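Local coordinates for EH1AB1 (Metagenome, PDB 6I8F), which probably hydrolyses carboxylic esters as a serine ester hydrolase of the alpha/beta hydrolase fold, recovered from a lake metagenome, at residues 108-113 against 130-135; 213-218 against 273-278; 254-259 against 281-286. All coordinates share one frame; numbering follows the deposited sequence.

Contact 1: 108-113 against 130-135; sequences GNIETH and SIDYRL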
loop_
_atom_site.group_PDB
_atom_site.type_symbol
_atom_site.label_atom_id
_atom_site.label_comp_id
_atom_site.label_asym_id
_atom_site.label_seq_id
_atom_site.Cartn_x
_atom_site.Cartn_y
_atom_site.Cartn_z
ATOM N N GLY A 108 -21.387 -0.903 -17.228
ATOM C CA GLY A 108 -20.927 -1.802 -16.177
ATOM C C GLY A 108 -22.090 -2.350 -15.372
ATOM O O GLY A 108 -23.158 -1.734 -15.266
ATOM N N ASN A 109 -21.868 -3.518 -14.772
ATOM C CA ASN A 109 -22.850 -4.172 -13.908
ATOM C C ASN A 109 -22.085 -5.221 -13.094
ATOM O O ASN A 109 -20.845 -5.282 -13.153
ATOM C CB ASN A 109 -23.999 -4.778 -14.728
ATOM C CG ASN A 109 -23.483 -5.682 -15.824
ATOM O OD1 ASN A 109 -22.705 -6.591 -15.554
ATOM N ND2 ASN A 109 -23.836 -5.399 -17.071
ATOM N N ILE A 110 -22.812 -6.074 -12.376
ATOM C CA ILE A 110 -22.175 -7.099 -11.566
ATOM C C ILE A 110 -21.316 -8.024 -12.458
ATOM O O ILE A 110 -20.219 -8.435 -12.044
ATOM C CB ILE A 110 -23.218 -7.834 -10.703
ATOM C CG1 ILE A 110 -23.766 -6.875 -9.636
ATOM C CG2 ILE A 110 -22.626 -9.098 -10.082
ATOM C CD1 ILE A 110 -24.878 -7.442 -8.772
ATOM N N GLU A 111 -21.755 -8.293 -13.697
ATOM C CA GLU A 111 -21.080 -9.282 -14.528
ATOM C C GLU A 111 -19.751 -8.748 -15.080
ATOM O O GLU A 111 -18.846 -9.531 -15.305
ATOM C CB GLU A 111 -21.949 -9.744 -15.700
ATOM C CG GLU A 111 -23.229 -10.424 -15.283
ATOM C CD GLU A 111 -23.086 -11.677 -14.435
ATOM O OE1 GLU A 111 -22.009 -12.311 -14.436
ATOM O OE2 GLU A 111 -24.065 -12.010 -13.771
ATOM N N THR A 112 -19.667 -7.443 -15.363
ATOM C CA THR A 112 -18.467 -6.842 -15.985
ATOM C C THR A 112 -17.272 -6.893 -15.020
ATOM O O THR A 112 -16.126 -6.809 -15.458
ATOM C CB THR A 112 -18.750 -5.409 -16.458
ATOM O OG1 THR A 112 -19.187 -4.626 -15.345
ATOM C CG2 THR A 112 -19.799 -5.343 -17.549
ATOM N N HIS A 113 -17.542 -7.010 -13.716
ATOM C CA HIS A 113 -16.509 -6.958 -12.669
ATOM C C HIS A 113 -16.518 -8.232 -11.807
ATOM O O HIS A 113 -15.913 -8.262 -10.751
ATOM C CB HIS A 113 -16.720 -5.701 -11.813
ATOM C CG HIS A 113 -16.352 -4.434 -12.519
ATOM N ND1 HIS A 113 -17.062 -3.961 -13.622
ATOM C CD2 HIS A 113 -15.355 -3.549 -12.288
ATOM C CE1 HIS A 113 -16.513 -2.831 -14.029
ATOM N NE2 HIS A 113 -15.458 -2.555 -13.222
ATOM N N SER A 130 -20.953 -7.067 -4.493
ATOM C CA SER A 130 -20.997 -6.189 -5.659
ATOM C C SER A 130 -22.427 -5.655 -5.860
ATOM O O SER A 130 -23.401 -6.404 -5.761
ATOM C CB SER A 130 -20.507 -6.932 -6.872
ATOM O OG SER A 130 -20.467 -6.075 -7.993
ATOM N N ILE A 131 -22.546 -4.354 -6.137
ATOM C CA ILE A 131 -23.828 -3.673 -6.116
ATOM C C ILE A 131 -24.214 -3.271 -7.539
ATOM O O ILE A 131 -23.410 -2.693 -8.280
ATOM C CB ILE A 131 -23.814 -2.446 -5.182
ATOM C CG1 ILE A 131 -23.423 -2.798 -3.743
ATOM C CG2 ILE A 131 -25.157 -1.724 -5.246
ATOM C CD1 ILE A 131 -24.321 -3.796 -3.071
ATOM N N ASP A 132 -25.473 -3.560 -7.872
ATOM C CA ASP A 132 -26.076 -3.214 -9.143
ATOM C C ASP A 132 -26.928 -1.953 -8.937
ATOM O O ASP A 132 -28.116 -2.027 -8.672
ATOM C CB ASP A 132 -26.891 -4.395 -9.672
ATOM C CG ASP A 132 -27.065 -4.421 -11.178
ATOM O OD1 ASP A 132 -26.547 -3.506 -11.869
ATOM O OD2 ASP A 132 -27.714 -5.371 -11.655
ATOM N N TYR A 133 -26.273 -0.794 -9.001
ATOM C CA TYR A 133 -26.923 0.488 -8.800
ATOM C C TYR A 133 -27.526 0.974 -10.132
ATOM O O TYR A 133 -27.041 0.615 -11.222
ATOM C CB TYR A 133 -25.914 1.475 -8.220
ATOM C CG TYR A 133 -24.660 1.666 -9.037
ATOM C CD1 TYR A 133 -23.500 0.958 -8.756
ATOM C CD2 TYR A 133 -24.626 2.579 -10.072
ATOM C CE1 TYR A 133 -22.343 1.142 -9.489
ATOM C CE2 TYR A 133 -23.479 2.775 -10.819
ATOM C CZ TYR A 133 -22.331 2.059 -10.525
ATOM O OH TYR A 133 -21.203 2.259 -11.268
ATOM N N ARG A 134 -28.586 1.784 -10.038
ATOM C CA ARG A 134 -29.227 2.403 -11.220
ATOM C C ARG A 134 -28.210 3.231 -11.998
ATOM O O ARG A 134 -27.356 3.874 -11.391
ATOM C CB ARG A 134 -30.371 3.339 -10.821
ATOM C CG ARG A 134 -31.624 2.597 -10.394
ATOM C CD ARG A 134 -32.704 3.530 -9.898
ATOM N NE ARG A 134 -32.297 4.202 -8.680
ATOM C CZ ARG A 134 -32.773 5.367 -8.274
ATOM N NH1 ARG A 134 -33.681 6.001 -9.005
ATOM N NH2 ARG A 134 -32.333 5.891 -7.144
ATOM N N LEU A 135 -28.354 3.219 -13.329
ATOM C CA LEU A 135 -27.440 3.876 -14.258
ATOM C C LEU A 135 -28.168 4.973 -15.052
ATOM O O LEU A 135 -29.392 4.918 -15.270
ATOM C CB LEU A 135 -26.858 2.811 -15.191
ATOM C CG LEU A 135 -26.076 1.673 -14.526
ATOM C CD1 LEU A 135 -25.825 0.540 -15.510
ATOM C CD2 LEU A 135 -24.761 2.174 -13.961
HETATM O O HOH W 1 -19.328 -7.945 -9.656
#

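Contact 2: 213-218 against 273-278; sequences ASRVAF and RDEGRA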
loop_
_atom_site.group_PDB
_atom_site.type_symbol
_atom_site.label_atom_id
_atom_site.label_comp_id
_atom_site.label_asym_id
_atom_site.label_seq_id
_atom_site.Cartn_x
_atom_site.Cartn_y
_atom_site.Cartn_z
ATOM N N ALA A 213 -3.635 18.810 -14.596
ATOM C CA ALA A 213 -2.626 18.649 -15.642
ATOM C C ALA A 213 -2.831 17.319 -16.388
ATOM O O ALA A 213 -2.800 17.298 -17.624
ATOM C CB ALA A 213 -1.236 18.745 -15.059
ATOM N N SER A 214 -3.059 16.217 -15.648
ATOM C CA SER A 214 -3.189 14.892 -16.268
ATOM C C SER A 214 -4.446 14.825 -17.150
ATOM O O SER A 214 -4.389 14.238 -18.234
ATOM C CB SER A 214 -3.119 13.744 -15.257
ATOM O OG SER A 214 -4.181 13.773 -14.316
ATOM N N ARG A 215 -5.564 15.420 -16.712
ATOM C CA ARG A 215 -6.773 15.496 -17.558
ATOM C C ARG A 215 -6.474 16.253 -18.868
ATOM O O ARG A 215 -6.930 15.842 -19.933
ATOM C CB ARG A 215 -7.948 16.152 -16.825
ATOM C CG ARG A 215 -8.962 15.165 -16.265
ATOM C CD ARG A 215 -9.988 15.843 -15.382
ATOM N NE ARG A 215 -10.753 14.926 -14.549
ATOM C CZ ARG A 215 -12.064 14.708 -14.652
ATOM N NH1 ARG A 215 -12.728 15.083 -15.732
ATOM N NH2 ARG A 215 -12.710 14.115 -13.669
ATOM N N VAL A 216 -5.723 17.357 -18.789
ATOM C CA VAL A 216 -5.402 18.168 -19.972
ATOM C C VAL A 216 -4.496 17.361 -20.915
ATOM O O VAL A 216 -4.668 17.430 -22.124
ATOM C CB VAL A 216 -4.758 19.524 -19.615
ATOM C CG1 VAL A 216 -4.331 20.285 -20.865
ATOM C CG2 VAL A 216 -5.669 20.395 -18.759
ATOM N N ALA A 217 -3.541 16.608 -20.355
ATOM C CA ALA A 217 -2.550 15.854 -21.141
ATOM C C ALA A 217 -3.215 14.770 -22.003
ATOM O O ALA A 217 -2.654 14.392 -23.028
ATOM C CB ALA A 217 -1.510 15.247 -20.234
ATOM N N PHE A 218 -4.379 14.256 -21.581
ATOM C CA PHE A 218 -5.098 13.202 -22.336
ATOM C C PHE A 218 -6.404 13.763 -22.933
ATOM O O PHE A 218 -7.160 13.029 -23.590
ATOM C CB PHE A 218 -5.235 11.957 -21.451
ATOM C CG PHE A 218 -3.936 11.564 -20.780
ATOM C CD1 PHE A 218 -2.770 11.404 -21.515
ATOM C CD2 PHE A 218 -3.861 11.390 -19.407
ATOM C CE1 PHE A 218 -1.575 11.065 -20.896
ATOM C CE2 PHE A 218 -2.666 11.051 -18.789
ATOM C CZ PHE A 218 -1.523 10.890 -19.533
ATOM N N ARG A 273 -5.359 10.412 -12.876
ATOM C CA ARG A 273 -4.213 10.134 -12.013
ATOM C C ARG A 273 -4.031 11.247 -10.969
ATOM O O ARG A 273 -3.945 10.945 -9.769
ATOM C CB ARG A 273 -2.944 9.956 -12.858
ATOM C CG ARG A 273 -1.720 9.502 -12.076
ATOM C CD ARG A 273 -0.456 9.619 -12.917
ATOM N NE ARG A 273 -0.249 10.995 -13.361
ATOM C CZ ARG A 273 0.714 11.398 -14.182
ATOM N NH1 ARG A 273 1.530 10.524 -14.742
ATOM N NH2 ARG A 273 0.874 12.688 -14.414
ATOM N N ASP A 274 -3.964 12.516 -11.411
ATOM C CA ASP A 274 -3.587 13.626 -10.517
ATOM C C ASP A 274 -4.634 13.805 -9.407
ATOM O O ASP A 274 -4.292 14.002 -8.253
ATOM C CB ASP A 274 -3.358 14.937 -11.283
ATOM C CG ASP A 274 -2.121 14.945 -12.174
ATOM O OD1 ASP A 274 -1.361 13.946 -12.151
ATOM O OD2 ASP A 274 -1.919 15.960 -12.882
ATOM N N GLU A 275 -5.917 13.742 -9.751
ATOM C CA GLU A 275 -6.963 14.008 -8.772
ATOM C C GLU A 275 -7.112 12.802 -7.822
ATOM O O GLU A 275 -7.563 12.959 -6.682
ATOM C CB GLU A 275 -8.247 14.418 -9.492
ATOM C CG GLU A 275 -9.021 13.282 -10.131
ATOM C CD GLU A 275 -10.004 13.764 -11.193
ATOM O OE1 GLU A 275 -9.558 14.471 -12.115
ATOM O OE2 GLU A 275 -11.204 13.444 -11.090
ATOM N N GLY A 276 -6.729 11.603 -8.282
ATOM C CA GLY A 276 -6.665 10.439 -7.395
ATOM C C GLY A 276 -5.598 10.633 -6.331
ATOM O O GLY A 276 -5.845 10.482 -5.121
ATOM N N ARG A 277 -4.407 11.017 -6.788
ATOM C CA ARG A 277 -3.290 11.245 -5.893
ATOM C C ARG A 277 -3.623 12.399 -4.937
ATOM O O ARG A 277 -3.387 12.303 -3.721
ATOM C CB ARG A 277 -2.010 11.538 -6.678
ATOM C CG ARG A 277 -0.775 11.556 -5.794
ATOM C CD ARG A 277 0.488 11.764 -6.596
ATOM N NE ARG A 277 1.634 11.754 -5.703
ATOM C CZ ARG A 277 2.848 12.157 -6.032
ATOM N NH1 ARG A 277 3.097 12.553 -7.275
ATOM N NH2 ARG A 277 3.792 12.190 -5.104
ATOM N N ALA A 278 -4.196 13.474 -5.488
ATOM C CA ALA A 278 -4.635 14.622 -4.687
ATOM C C ALA A 278 -5.537 14.166 -3.538
ATOM O O ALA A 278 -5.410 14.660 -2.421
ATOM C CB ALA A 278 -5.337 15.633 -5.565
#

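Contact 3: 254-259 against 281-286; sequences TDFTGL and DRLIEA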
loop_
_atom_site.group_PDB
_atom_site.type_symbol
_atom_site.label_atom_id
_atom_site.label_comp_id
_atom_site.label_asym_id
_atom_site.label_seq_id
_atom_site.Cartn_x
_atom_site.Cartn_y
_atom_site.Cartn_z
ATOM N N THR A 254 -14.201 20.323 2.586
ATOM C CA THR A 254 -13.555 21.296 3.477
ATOM C C THR A 254 -12.641 20.589 4.482
ATOM O O THR A 254 -11.616 21.124 4.911
ATOM C CB THR A 254 -14.634 22.085 4.230
ATOM O OG1 THR A 254 -15.139 23.052 3.313
ATOM C CG2 THR A 254 -14.141 22.793 5.472
ATOM N N ASP A 255 -13.059 19.388 4.874
ATOM C CA ASP A 255 -12.483 18.677 5.980
ATOM C C ASP A 255 -12.498 17.171 5.669
ATOM O O ASP A 255 -13.545 16.598 5.404
ATOM C CB ASP A 255 -13.245 19.056 7.251
ATOM C CG ASP A 255 -13.026 18.092 8.395
ATOM O OD1 ASP A 255 -11.853 17.881 8.758
ATOM O OD2 ASP A 255 -14.032 17.546 8.888
ATOM N N PHE A 256 -11.311 16.554 5.694
ATOM C CA PHE A 256 -11.119 15.127 5.421
ATOM C C PHE A 256 -11.012 14.333 6.728
ATOM O O PHE A 256 -10.935 13.100 6.700
ATOM C CB PHE A 256 -9.899 14.913 4.520
ATOM C CG PHE A 256 -10.194 15.047 3.044
ATOM C CD1 PHE A 256 -10.669 16.238 2.518
ATOM C CD2 PHE A 256 -9.981 13.989 2.176
ATOM C CE1 PHE A 256 -10.955 16.355 1.165
ATOM C CE2 PHE A 256 -10.261 14.106 0.823
ATOM C CZ PHE A 256 -10.751 15.286 0.320
ATOM N N THR A 257 -11.027 15.014 7.878
ATOM C CA THR A 257 -10.899 14.306 9.148
ATOM C C THR A 257 -12.171 13.482 9.374
ATOM O O THR A 257 -13.269 13.856 8.919
ATOM C CB THR A 257 -10.613 15.240 10.337
ATOM O OG1 THR A 257 -11.806 15.956 10.644
ATOM C CG2 THR A 257 -9.487 16.218 10.080
ATOM N N GLY A 258 -12.008 12.341 10.051
ATOM C CA GLY A 258 -13.124 11.450 10.356
ATOM C C GLY A 258 -13.503 10.528 9.205
ATOM O O GLY A 258 -14.451 9.770 9.324
ATOM N N LEU A 259 -12.782 10.593 8.081
ATOM C CA LEU A 259 -13.012 9.686 6.971
ATOM C C LEU A 259 -12.241 8.399 7.238
ATOM O O LEU A 259 -11.233 8.422 7.937
ATOM C CB LEU A 259 -12.579 10.345 5.662
ATOM C CG LEU A 259 -13.440 11.522 5.206
ATOM C CD1 LEU A 259 -12.923 12.085 3.893
ATOM C CD2 LEU A 259 -14.918 11.127 5.085
ATOM N N ASP A 281 -3.494 12.556 -0.910
ATOM C CA ASP A 281 -2.762 13.642 -0.249
ATOM C C ASP A 281 -3.631 14.307 0.830
ATOM O O ASP A 281 -3.150 14.544 1.935
ATOM C CB ASP A 281 -2.266 14.684 -1.256
ATOM C CG ASP A 281 -1.112 14.202 -2.116
ATOM O OD1 ASP A 281 -0.493 13.161 -1.764
ATOM O OD2 ASP A 281 -0.863 14.845 -3.150
ATOM N N ARG A 282 -4.900 14.598 0.513
ATOM C CA ARG A 282 -5.813 15.243 1.466
ATOM C C ARG A 282 -6.090 14.298 2.637
ATOM O O ARG A 282 -6.137 14.745 3.814
ATOM C CB ARG A 282 -7.132 15.670 0.814
ATOM C CG ARG A 282 -7.006 16.697 -0.308
ATOM C CD ARG A 282 -7.199 18.163 0.041
ATOM N NE ARG A 282 -8.028 18.452 1.205
ATOM C CZ ARG A 282 -9.191 19.110 1.202
ATOM N NH1 ARG A 282 -9.837 19.365 0.074
ATOM N NH2 ARG A 282 -9.715 19.506 2.347
ATOM N N LEU A 283 -6.268 13.001 2.330
ATOM C CA LEU A 283 -6.479 12.012 3.383
ATOM C C LEU A 283 -5.245 11.979 4.301
ATOM O O LEU A 283 -5.383 12.037 5.509
ATOM C CB LEU A 283 -6.773 10.637 2.774
ATOM C CG LEU A 283 -8.143 10.478 2.122
ATOM C CD1 LEU A 283 -8.190 9.227 1.259
ATOM C CD2 LEU A 283 -9.250 10.467 3.166
ATOM N N ILE A 284 -4.044 11.921 3.716
ATOM C CA ILE A 284 -2.803 11.795 4.505
ATOM C C ILE A 284 -2.652 13.017 5.421
ATOM O O ILE A 284 -2.389 12.890 6.616
ATOM C CB ILE A 284 -1.586 11.588 3.582
ATOM C CG1 ILE A 284 -1.618 10.192 2.961
ATOM C CG2 ILE A 284 -0.270 11.836 4.312
ATOM C CD1 ILE A 284 -0.852 10.083 1.667
ATOM N N GLU A 285 -2.847 14.201 4.839
ATOM C CA GLU A 285 -2.638 15.462 5.527
ATOM C C GLU A 285 -3.653 15.644 6.667
ATOM O O GLU A 285 -3.330 16.298 7.651
ATOM C CB GLU A 285 -2.583 16.590 4.496
ATOM C CG GLU A 285 -1.204 16.699 3.861
ATOM C CD GLU A 285 -1.148 16.959 2.365
ATOM O OE1 GLU A 285 -1.786 17.946 1.915
ATOM O OE2 GLU A 285 -0.452 16.182 1.654
ATOM N N ALA A 286 -4.835 15.023 6.564
ATOM C CA ALA A 286 -5.839 15.056 7.615
ATOM C C ALA A 286 -5.572 13.995 8.692
ATOM O O ALA A 286 -6.363 13.838 9.607
ATOM C CB ALA A 286 -7.207 14.846 7.016
#

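Contact 1: 108-113 against 130-135
The carboxylate of Asp132 only brushes Asn109, OD1 lying 4.0 Å from Asn109 CB; it is held elsewhere, OD2 by a salt bridge to Arg80 and OD1 by a hydrogen bond to a bound di(hydroxyethyl)ether. The other flat group, the His113 ring, is met at its edge by its own segment: ND1 donates within the ring plane to Thr112 OG1, which in turn donates to Asn109 O over 2.8 Å. Asn109 OD1 turns back to take the backbone N of Thr112, an Asx motif that holds the bend of 108-113 together. Ile110 carries most of the packing. With CG1 beside the backbone N (chi1 -68°) and the chain then extended, its CD1 ends 3.5 Å from Ser130 O and 3.8 Å from Asp132 CB, crossing the Asp132 side chain at about a right angle. Polar linkage comes through one water, which donates to Ile110 O at 2.6 Å and is paired with Ser130 OG at 2.7 Å. At the far end Leu135 CD1 lies 3.5 Å from Gly108 O. The two segments belong to a beta-alpha-beta crossover: 108-113 leads from strand 94-100 into helix 114-124, with His113 as N-cap, and 130-135 takes in the end of the neighbouring parallel strand 127-132. Helix 43-55 packs on Asn109 and Thr112, strand 78-85 touches Ile110 and Ser130, and helix 143-157 backs Ile131.

Contact 2: 213-218 against 273-278
In this alpha/beta hydrolase a core helix and a probable cap helix meet antiparallel by their N-terminal turns: helix 273-285 links strands 262-267 and 290-296 of the central sheet, and helix 213-219 follows strand 198-202 and probably belongs to the cap over the active site, as in relatives. The axes of 213-218 and 273-278 approach to 8.8 Å, their directions 167° apart. At the centre Ser214 and Asp274 are joined by a reciprocal pair of bonds. The amide N of Ser214 donates to Asp274 OD2 at 3.0 Å, arriving from above the carboxylate plane, and the amide N of Asp274 donates to Ser214 OG at 3.2 Å. First-turn amides have no carbonyl four residues back within their own helix, and here each takes a side-chain acceptor from the other helix instead. Ser214 OG, lying between the backbone N and the carbonyl carbon (chi1 63°), also bonds to Pro271 O and Ser212 OG. The other oxygen, Asp274 OD1, accepts two weak bonds of a salt bridge from NE and NH2 of Arg273, lying at the edge of its guanidinium; Arg273 itself touches the presumed catalytic triad. On the other flank, the Glu275 carboxylate is fixed further by the backbone N atoms of Thr206 and Asp207, both donating to OE2. Arg215 grips this carboxylate side-on, the two planes nearly coplanar: NE reaches OE1 at 2.7 Å, and NH2 meets the syn lone pair of OE2 almost straight at 3.1 Å.

Contact 3: 254-259 against 281-286
Phe256 lies with one ring face under Arg282, whose CB sits 3.5 Å from the ring centroid and almost on the normal, a CH-pi contact. Beyond CB the arginine chain bends twice (chi2 -96°, chi3 -26°), bringing the guanidinium round to the CD1-CE1 side of the ring. There Phe256 CE1 comes over the guanidinium face, 3.3 Å from Arg282 CZ, though the two planes are tilted 42° apart and so do not stack flat. Arg282 NH2 is hydrogen-bonded to Ala253 O, which is consistent with the bent chain being held in this pose. Leu283 comes to the ring edge instead, its CD2 at 3.7 Å from Phe256 CD2, and the same methyl reaches Leu259 CD1 at 4.1 Å. The loop 254-259 leads into strand 262-267 of the alpha/beta hydrolase sheet and lies against the C-terminal end of helix 273-285. It makes a type II beta turn from Phe256 to Leu259, overlapped at its start by an Asx turn in which Asp255 OD1 accepts from both the OG1 of Thr257, at 2.7 Å, and its backbone N. Tyr279, earlier on the helix, meets the Phe256 ring edge-to-face, and Arg189 of helix 176-190 bonds to the backbone O of Asp255 and of Thr257. Where the helix ends, Ala286 CB packs 3.7 Å from Phe256 CB and also touches Thr257 CG2.

Contacts 2 and 3 share helix 273-285, gripped near its start and at its end; their centres are about 19 Å apart and their segments alternate along the chain. Contact 1 closes before either opens and lies on the opposite side of the chain's centre, about 26 Å from contact 2 and about 29 Å from contact 3 between centres. Contact 2 touches the probable triad of Ser175, His300 and Asp270 through Arg273; contact 1 comes near only indirectly, His113 NE2 bonding to Asp174, next to the presumed nucleophile. The shared helix also faces the second subunit, where Arg277 bridges to Asp281 and Glu285 of the neighbouring chain.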